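Local coordinates for orotidine 5'-phosphate decarboxylase (Sulfolobus solfataricus, PDB 4DBD), which probably catalyses the decarboxylation of orotidine 5'-monophosphate to uridine 5'-monophosphate, the last step of de novo UMP synthesis, at residues 73-86 and 97-111. Numbering follows the deposited sequence.
Sequences VERLSFANSFIAHS and LKRYLDANSKNLYLV
The ring of Phe82 meets Lys106 CG at its edge, 4.1 Å from CE2, while Val73 CG1 lies over one face toward the rim; Leu101 CD2 comes obliquely against CD2 of the ring, at 3.6 Å. Pointing outward from strand 81-85, this broad apolar ring suits the layer beneath helix 90-103. With CG anti to the backbone N (chi1 178°), the Tyr100 ring is swung toward Val73 and Glu74: Val73 CG2 comes obliquely to CE2 at 3.5 Å, Glu74 CB likewise obliquely, and Asn104 ND2 lies over one face. Tyr109 is approached at its edge by Ser81, whose CB is 3.6 Å from CE2; its hydroxyl is hydrogen-bonded to Glu55, as is that of Ser81. The Asn107 amide gives Ser81 OG an in-plane bond from ND2 (N-H...O 158°). Over one face of the His85 imidazole stands Val111 CG2, a CH-pi contact 4.3 Å from the ring centroid; NE2 is bonded to Ala63 O of the second subunit. In the ring plane, water 2 links ND1 to Val111 O.

These segments belong to the beta-alpha-beta unit of strand 81-85, helix 90-103 and strand 107-113, within the eight-stranded TIM barrel. The parallel strands are laced by alternating bonds, from Asn107 N to Asn80 O through to Val111 N on Ala84 O. Ser81, Ile83, Tyr109 and Val111 share the barrel's inner side, where Ile83 touches Asp59, a predicted active-site residue. Outward-facing, small Ala84 lets Leu97 CD2 approach its CB to 4.1 Å.

Beyond the Schellman motif that ends the helix, Lys106 bends at chi2 (-61°) and then runs extended, carrying NZ to Ala79 O (2.7 Å) and Ser77 O (2.9 Å). A leucine here would probably leave both carbonyls without this donor and the Leu76-Ala79 turn less firmly held.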
loop_
_atom_site.group_PDB
_atom_site.type_symbol
_atom_site.label_atom_id
_atom_site.label_comp_id
_atom_site.label_asym_id
_atom_site.label_seq_id
_atom_site.Cartn_x
_atom_site.Cartn_y
_atom_site.Cartn_z
ATOM N N VAL A 73 -10.317 -4.334 1.021
ATOM C CA VAL A 73 -11.418 -3.375 1.019
ATOM C C VAL A 73 -12.727 -3.949 1.551
ATOM O O VAL A 73 -13.590 -3.204 2.010
ATOM C CB VAL A 73 -11.668 -2.728 -0.369
ATOM C CG1 VAL A 73 -10.388 -2.013 -0.896
ATOM C CG2 VAL A 73 -12.181 -3.741 -1.354
ATOM N N GLU A 74 -12.895 -5.262 1.494
ATOM C CA GLU A 74 -14.155 -5.816 1.998
ATOM C C GLU A 74 -14.246 -5.696 3.525
ATOM O O GLU A 74 -15.334 -5.764 4.089
ATOM C CB GLU A 74 -14.393 -7.254 1.507
ATOM C CG GLU A 74 -13.554 -8.312 2.181
ATOM C CD GLU A 74 -13.637 -9.661 1.473
ATOM O OE1 GLU A 74 -14.406 -9.790 0.493
ATOM O OE2 GLU A 74 -12.920 -10.594 1.896
ATOM N N ARG A 75 -13.105 -5.472 4.174
ATOM C CA ARG A 75 -13.051 -5.234 5.618
ATOM C C ARG A 75 -13.148 -3.745 5.966
ATOM O O ARG A 75 -12.949 -3.359 7.118
ATOM C CB ARG A 75 -11.753 -5.808 6.214
ATOM C CG ARG A 75 -11.739 -7.325 6.411
ATOM C CD ARG A 75 -11.713 -8.089 5.106
ATOM N NE ARG A 75 -10.658 -9.107 5.095
ATOM C CZ ARG A 75 -10.609 -10.144 4.261
ATOM N NH1 ARG A 75 -11.558 -10.323 3.358
ATOM N NH2 ARG A 75 -9.608 -11.011 4.335
ATOM N N LEU A 76 -13.462 -2.917 4.972
ATOM C CA LEU A 76 -13.510 -1.467 5.152
ATOM C C LEU A 76 -14.783 -0.865 4.553
ATOM O O LEU A 76 -14.765 0.246 4.017
ATOM C CB LEU A 76 -12.268 -0.818 4.514
ATOM C CG LEU A 76 -10.912 -1.383 4.935
ATOM C CD1 LEU A 76 -9.838 -1.091 3.880
ATOM C CD2 LEU A 76 -10.476 -0.868 6.298
ATOM N N SER A 77 -15.892 -1.592 4.667
ATOM C CA SER A 77 -17.145 -1.212 4.013
ATOM C C SER A 77 -17.764 0.104 4.500
ATOM O O SER A 77 -18.704 0.611 3.894
ATOM C CB SER A 77 -18.162 -2.343 4.148
ATOM O OG SER A 77 -18.192 -2.830 5.476
ATOM N N PHE A 78 -17.249 0.663 5.585
ATOM C CA PHE A 78 -17.778 1.939 6.066
ATOM C C PHE A 78 -17.425 3.058 5.083
ATOM O O PHE A 78 -18.081 4.096 5.041
ATOM C CB PHE A 78 -17.256 2.259 7.464
ATOM C CG PHE A 78 -15.766 2.377 7.541
ATOM C CD1 PHE A 78 -15.131 3.582 7.268
ATOM C CD2 PHE A 78 -14.994 1.279 7.877
ATOM C CE1 PHE A 78 -13.757 3.684 7.344
ATOM C CE2 PHE A 78 -13.622 1.378 7.954
ATOM C CZ PHE A 78 -13.001 2.585 7.687
ATOM N N ALA A 79 -16.397 2.821 4.274
ATOM C CA ALA A 79 -15.900 3.816 3.322
ATOM C C ALA A 79 -16.779 3.953 2.086
ATOM O O ALA A 79 -17.336 2.966 1.593
ATOM C CB ALA A 79 -14.483 3.466 2.902
ATOM N N ASN A 80 -16.884 5.172 1.566
ATOM C CA ASN A 80 -17.532 5.393 0.271
ATOM C C ASN A 80 -16.579 5.129 -0.900
ATOM O O ASN A 80 -17.013 4.735 -1.984
ATOM C CB ASN A 80 -18.036 6.842 0.150
ATOM C CG ASN A 80 -18.906 7.257 1.303
ATOM O OD1 ASN A 80 -18.513 8.085 2.125
ATOM N ND2 ASN A 80 -20.105 6.683 1.379
ATOM N N SER A 81 -15.289 5.378 -0.678
ATOM C CA SER A 81 -14.316 5.402 -1.768
ATOM C C SER A 81 -12.973 4.871 -1.303
ATOM O O SER A 81 -12.678 4.888 -0.112
ATOM C CB SER A 81 -14.121 6.843 -2.260
ATOM O OG SER A 81 -15.362 7.476 -2.517
ATOM N N PHE A 82 -12.148 4.453 -2.263
ATOM C CA PHE A 82 -10.857 3.849 -1.975
ATOM C C PHE A 82 -9.803 4.351 -2.952
ATOM O O PHE A 82 -10.068 4.496 -4.138
ATOM C CB PHE A 82 -10.945 2.323 -2.087
ATOM C CG PHE A 82 -11.785 1.691 -1.023
ATOM C CD1 PHE A 82 -11.243 1.393 0.214
ATOM C CD2 PHE A 82 -13.123 1.429 -1.255
ATOM C CE1 PHE A 82 -12.025 0.817 1.203
ATOM C CE2 PHE A 82 -13.916 0.861 -0.271
ATOM C CZ PHE A 82 -13.371 0.554 0.953
ATOM N N ILE A 83 -8.606 4.615 -2.439
ATOM C CA ILE A 83 -7.482 5.033 -3.273
ATOM C C ILE A 83 -6.572 3.832 -3.556
ATOM O O ILE A 83 -6.195 3.083 -2.645
ATOM C CB ILE A 83 -6.715 6.193 -2.612
ATOM C CG1 ILE A 83 -7.614 7.443 -2.592
ATOM C CG2 ILE A 83 -5.379 6.445 -3.324
ATOM C CD1 ILE A 83 -7.022 8.625 -1.864
ATOM N N ALA A 84 -6.280 3.621 -4.836
ATOM C CA ALA A 84 -5.309 2.613 -5.265
ATOM C C ALA A 84 -4.287 3.248 -6.187
ATOM O O ALA A 84 -4.555 4.286 -6.792
ATOM C CB ALA A 84 -6.006 1.466 -5.988
ATOM N N HIS A 85 -3.120 2.621 -6.304
ATOM C CA HIS A 85 -2.087 3.103 -7.230
ATOM C C HIS A 85 -2.373 2.677 -8.656
ATOM O O HIS A 85 -2.735 1.536 -8.895
ATOM C CB HIS A 85 -0.713 2.569 -6.825
ATOM C CG HIS A 85 0.023 3.461 -5.879
ATOM N ND1 HIS A 85 0.580 4.660 -6.268
ATOM C CD2 HIS A 85 0.287 3.329 -4.556
ATOM C CE1 HIS A 85 1.155 5.233 -5.225
ATOM N NE2 HIS A 85 0.991 4.447 -4.175
ATOM N N SER A 86 -2.199 3.599 -9.603
ATOM C CA SER A 86 -2.295 3.248 -11.018
ATOM C C SER A 86 -1.165 2.338 -11.474
ATOM O O SER A 86 -1.367 1.475 -12.331
ATOM C CB SER A 86 -2.241 4.511 -11.895
ATOM O OG SER A 86 -3.330 5.371 -11.638
ATOM N N LEU A 97 -10.311 -5.323 -8.803
ATOM C CA LEU A 97 -10.738 -4.400 -7.749
ATOM C C LEU A 97 -11.901 -3.521 -8.222
ATOM O O LEU A 97 -12.855 -3.289 -7.472
ATOM C CB LEU A 97 -9.566 -3.536 -7.276
ATOM C CG LEU A 97 -9.900 -2.475 -6.226
ATOM C CD1 LEU A 97 -10.400 -3.108 -4.932
ATOM C CD2 LEU A 97 -8.694 -1.564 -5.957
ATOM N N LYS A 98 -11.820 -3.038 -9.461
ATOM C CA LYS A 98 -12.885 -2.207 -10.029
ATOM C C LYS A 98 -14.219 -2.965 -10.086
ATOM O O LYS A 98 -15.255 -2.436 -9.660
ATOM C CB LYS A 98 -12.483 -1.637 -11.405
ATOM C CG LYS A 98 -13.491 -0.670 -12.035
ATOM C CD LYS A 98 -13.739 0.545 -11.163
ATOM C CE LYS A 98 -14.329 1.708 -11.959
ATOM N NZ LYS A 98 -15.469 1.317 -12.842
ATOM N N ARG A 99 -14.193 -4.200 -10.589
ATOM C CA ARG A 99 -15.400 -5.015 -10.641
ATOM C C ARG A 99 -15.995 -5.136 -9.240
ATOM O O ARG A 99 -17.209 -5.031 -9.051
ATOM C CB ARG A 99 -15.107 -6.423 -11.197
ATOM C CG ARG A 99 -14.289 -6.473 -12.489
ATOM C CD ARG A 99 -15.126 -6.281 -13.756
ATOM N NE ARG A 99 -15.588 -4.905 -13.914
ATOM C CZ ARG A 99 -14.806 -3.888 -14.269
ATOM N NH1 ARG A 99 -13.508 -4.082 -14.487
ATOM N NH2 ARG A 99 -15.325 -2.672 -14.391
ATOM N N TYR A 100 -15.135 -5.371 -8.256
ATOM C CA TYR A 100 -15.589 -5.533 -6.885
ATOM C C TYR A 100 -16.226 -4.265 -6.324
ATOM O O TYR A 100 -17.300 -4.307 -5.713
ATOM C CB TYR A 100 -14.451 -5.961 -5.965
ATOM C CG TYR A 100 -14.934 -6.080 -4.548
ATOM C CD1 TYR A 100 -15.559 -7.238 -4.107
ATOM C CD2 TYR A 100 -14.813 -5.018 -3.660
ATOM C CE1 TYR A 100 -16.035 -7.346 -2.813
ATOM C CE2 TYR A 100 -15.287 -5.116 -2.348
ATOM C CZ TYR A 100 -15.898 -6.287 -1.939
ATOM O OH TYR A 100 -16.375 -6.407 -0.652
ATOM N N LEU A 101 -15.556 -3.135 -6.519
ATOM C CA LEU A 101 -16.043 -1.883 -5.956
ATOM C C LEU A 101 -17.358 -1.496 -6.625
ATOM O O LEU A 101 -18.282 -1.030 -5.949
ATOM C CB LEU A 101 -14.989 -0.770 -6.105
ATOM C CG LEU A 101 -13.703 -0.973 -5.294
ATOM C CD1 LEU A 101 -12.632 0.100 -5.619
ATOM C CD2 LEU A 101 -13.943 -1.032 -3.802
ATOM N N ASP A 102 -17.448 -1.713 -7.941
ATOM C CA ASP A 102 -18.674 -1.435 -8.686
ATOM C C ASP A 102 -19.859 -2.213 -8.105
ATOM O O ASP A 102 -20.932 -1.650 -7.894
ATOM C CB ASP A 102 -18.515 -1.794 -10.169
ATOM C CG ASP A 102 -17.765 -0.735 -10.954
ATOM O OD1 ASP A 102 -17.570 0.376 -10.421
ATOM O OD2 ASP A 102 -17.375 -1.017 -12.109
ATOM N N ALA A 103 -19.652 -3.507 -7.859
ATOM C CA ALA A 103 -20.704 -4.385 -7.326
ATOM C C ALA A 103 -21.122 -3.996 -5.920
ATOM O O ALA A 103 -22.246 -4.278 -5.502
ATOM C CB ALA A 103 -20.252 -5.832 -7.336
ATOM N N ASN A 104 -20.211 -3.369 -5.186
ATOM C CA ASN A 104 -20.460 -2.973 -3.810
ATOM C C ASN A 104 -20.703 -1.460 -3.629
ATOM O O ASN A 104 -20.662 -0.947 -2.502
ATOM C CB ASN A 104 -19.323 -3.472 -2.897
ATOM C CG ASN A 104 -19.320 -4.997 -2.737
ATOM O OD1 ASN A 104 -19.880 -5.536 -1.774
ATOM N ND2 ASN A 104 -18.675 -5.695 -3.675
ATOM N N SER A 105 -20.990 -0.771 -4.733
ATOM C CA SER A 105 -21.344 0.660 -4.732
ATOM C C SER A 105 -20.269 1.542 -4.118
ATOM O O SER A 105 -20.577 2.479 -3.363
ATOM C CB SER A 105 -22.683 0.909 -4.019
ATOM O OG SER A 105 -23.772 0.390 -4.768
ATOM N N LYS A 106 -19.014 1.240 -4.432
ATOM C CA LYS A 106 -17.891 2.040 -3.935
ATOM C C LYS A 106 -17.209 2.758 -5.094
ATOM O O LYS A 106 -17.217 2.269 -6.219
ATOM C CB LYS A 106 -16.882 1.131 -3.228
ATOM C CG LYS A 106 -17.485 0.281 -2.127
ATOM C CD LYS A 106 -18.092 1.163 -1.048
ATOM C CE LYS A 106 -18.663 0.327 0.093
ATOM N NZ LYS A 106 -19.333 1.179 1.110
ATOM N N ASN A 107 -16.627 3.922 -4.809
ATOM C CA ASN A 107 -15.848 4.658 -5.798
ATOM C C ASN A 107 -14.363 4.297 -5.722
ATOM O O ASN A 107 -13.842 3.986 -4.643
ATOM C CB ASN A 107 -15.980 6.168 -5.573
ATOM C CG ASN A 107 -17.409 6.657 -5.653
ATOM O OD1 ASN A 107 -18.140 6.344 -6.591
ATOM N ND2 ASN A 107 -17.813 7.443 -4.660
ATOM N N LEU A 108 -13.680 4.376 -6.863
ATOM C CA LEU A 108 -12.237 4.161 -6.930
ATOM C C LEU A 108 -11.548 5.452 -7.355
ATOM O O LEU A 108 -11.991 6.119 -8.289
ATOM C CB LEU A 108 -11.899 3.042 -7.940
ATOM C CG LEU A 108 -10.433 2.676 -8.192
ATOM C CD1 LEU A 108 -9.742 2.218 -6.902
ATOM C CD2 LEU A 108 -10.289 1.620 -9.297
ATOM N N TYR A 109 -10.492 5.814 -6.632
ATOM C CA TYR A 109 -9.599 6.912 -7.014
ATOM C C TYR A 109 -8.225 6.316 -7.281
ATOM O O TYR A 109 -7.723 5.537 -6.463
ATOM C CB TYR A 109 -9.479 7.917 -5.866
ATOM C CG TYR A 109 -10.694 8.789 -5.684
ATOM C CD1 TYR A 109 -10.711 10.090 -6.165
ATOM C CD2 TYR A 109 -11.822 8.318 -5.023
ATOM C CE1 TYR A 109 -11.818 10.899 -6.003
ATOM C CE2 TYR A 109 -12.940 9.127 -4.850
ATOM C CZ TYR A 109 -12.926 10.413 -5.347
ATOM O OH TYR A 109 -14.018 11.227 -5.195
ATOM N N LEU A 110 -7.600 6.682 -8.403
ATOM C CA LEU A 110 -6.286 6.133 -8.730
ATOM C C LEU A 110 -5.187 7.182 -8.580
ATOM O O LEU A 110 -5.353 8.336 -8.966
ATOM C CB LEU A 110 -6.262 5.564 -10.143
ATOM C CG LEU A 110 -7.149 4.360 -10.456
ATOM C CD1 LEU A 110 -6.987 3.978 -11.919
ATOM C CD2 LEU A 110 -6.800 3.171 -9.540
ATOM N N VAL A 111 -4.061 6.771 -8.007
ATOM C CA VAL A 111 -2.929 7.670 -7.827
ATOM C C VAL A 111 -2.201 7.895 -9.153
ATOM O O VAL A 111 -1.696 6.945 -9.766
ATOM C CB VAL A 111 -1.949 7.117 -6.784
ATOM C CG1 VAL A 111 -0.702 8.004 -6.723
ATOM C CG2 VAL A 111 -2.632 7.042 -5.432
HETATM O O HOH W 1 -19.817 5.448 -2.652
HETATM O O HOH W 2 0.315 5.009 -9.046
#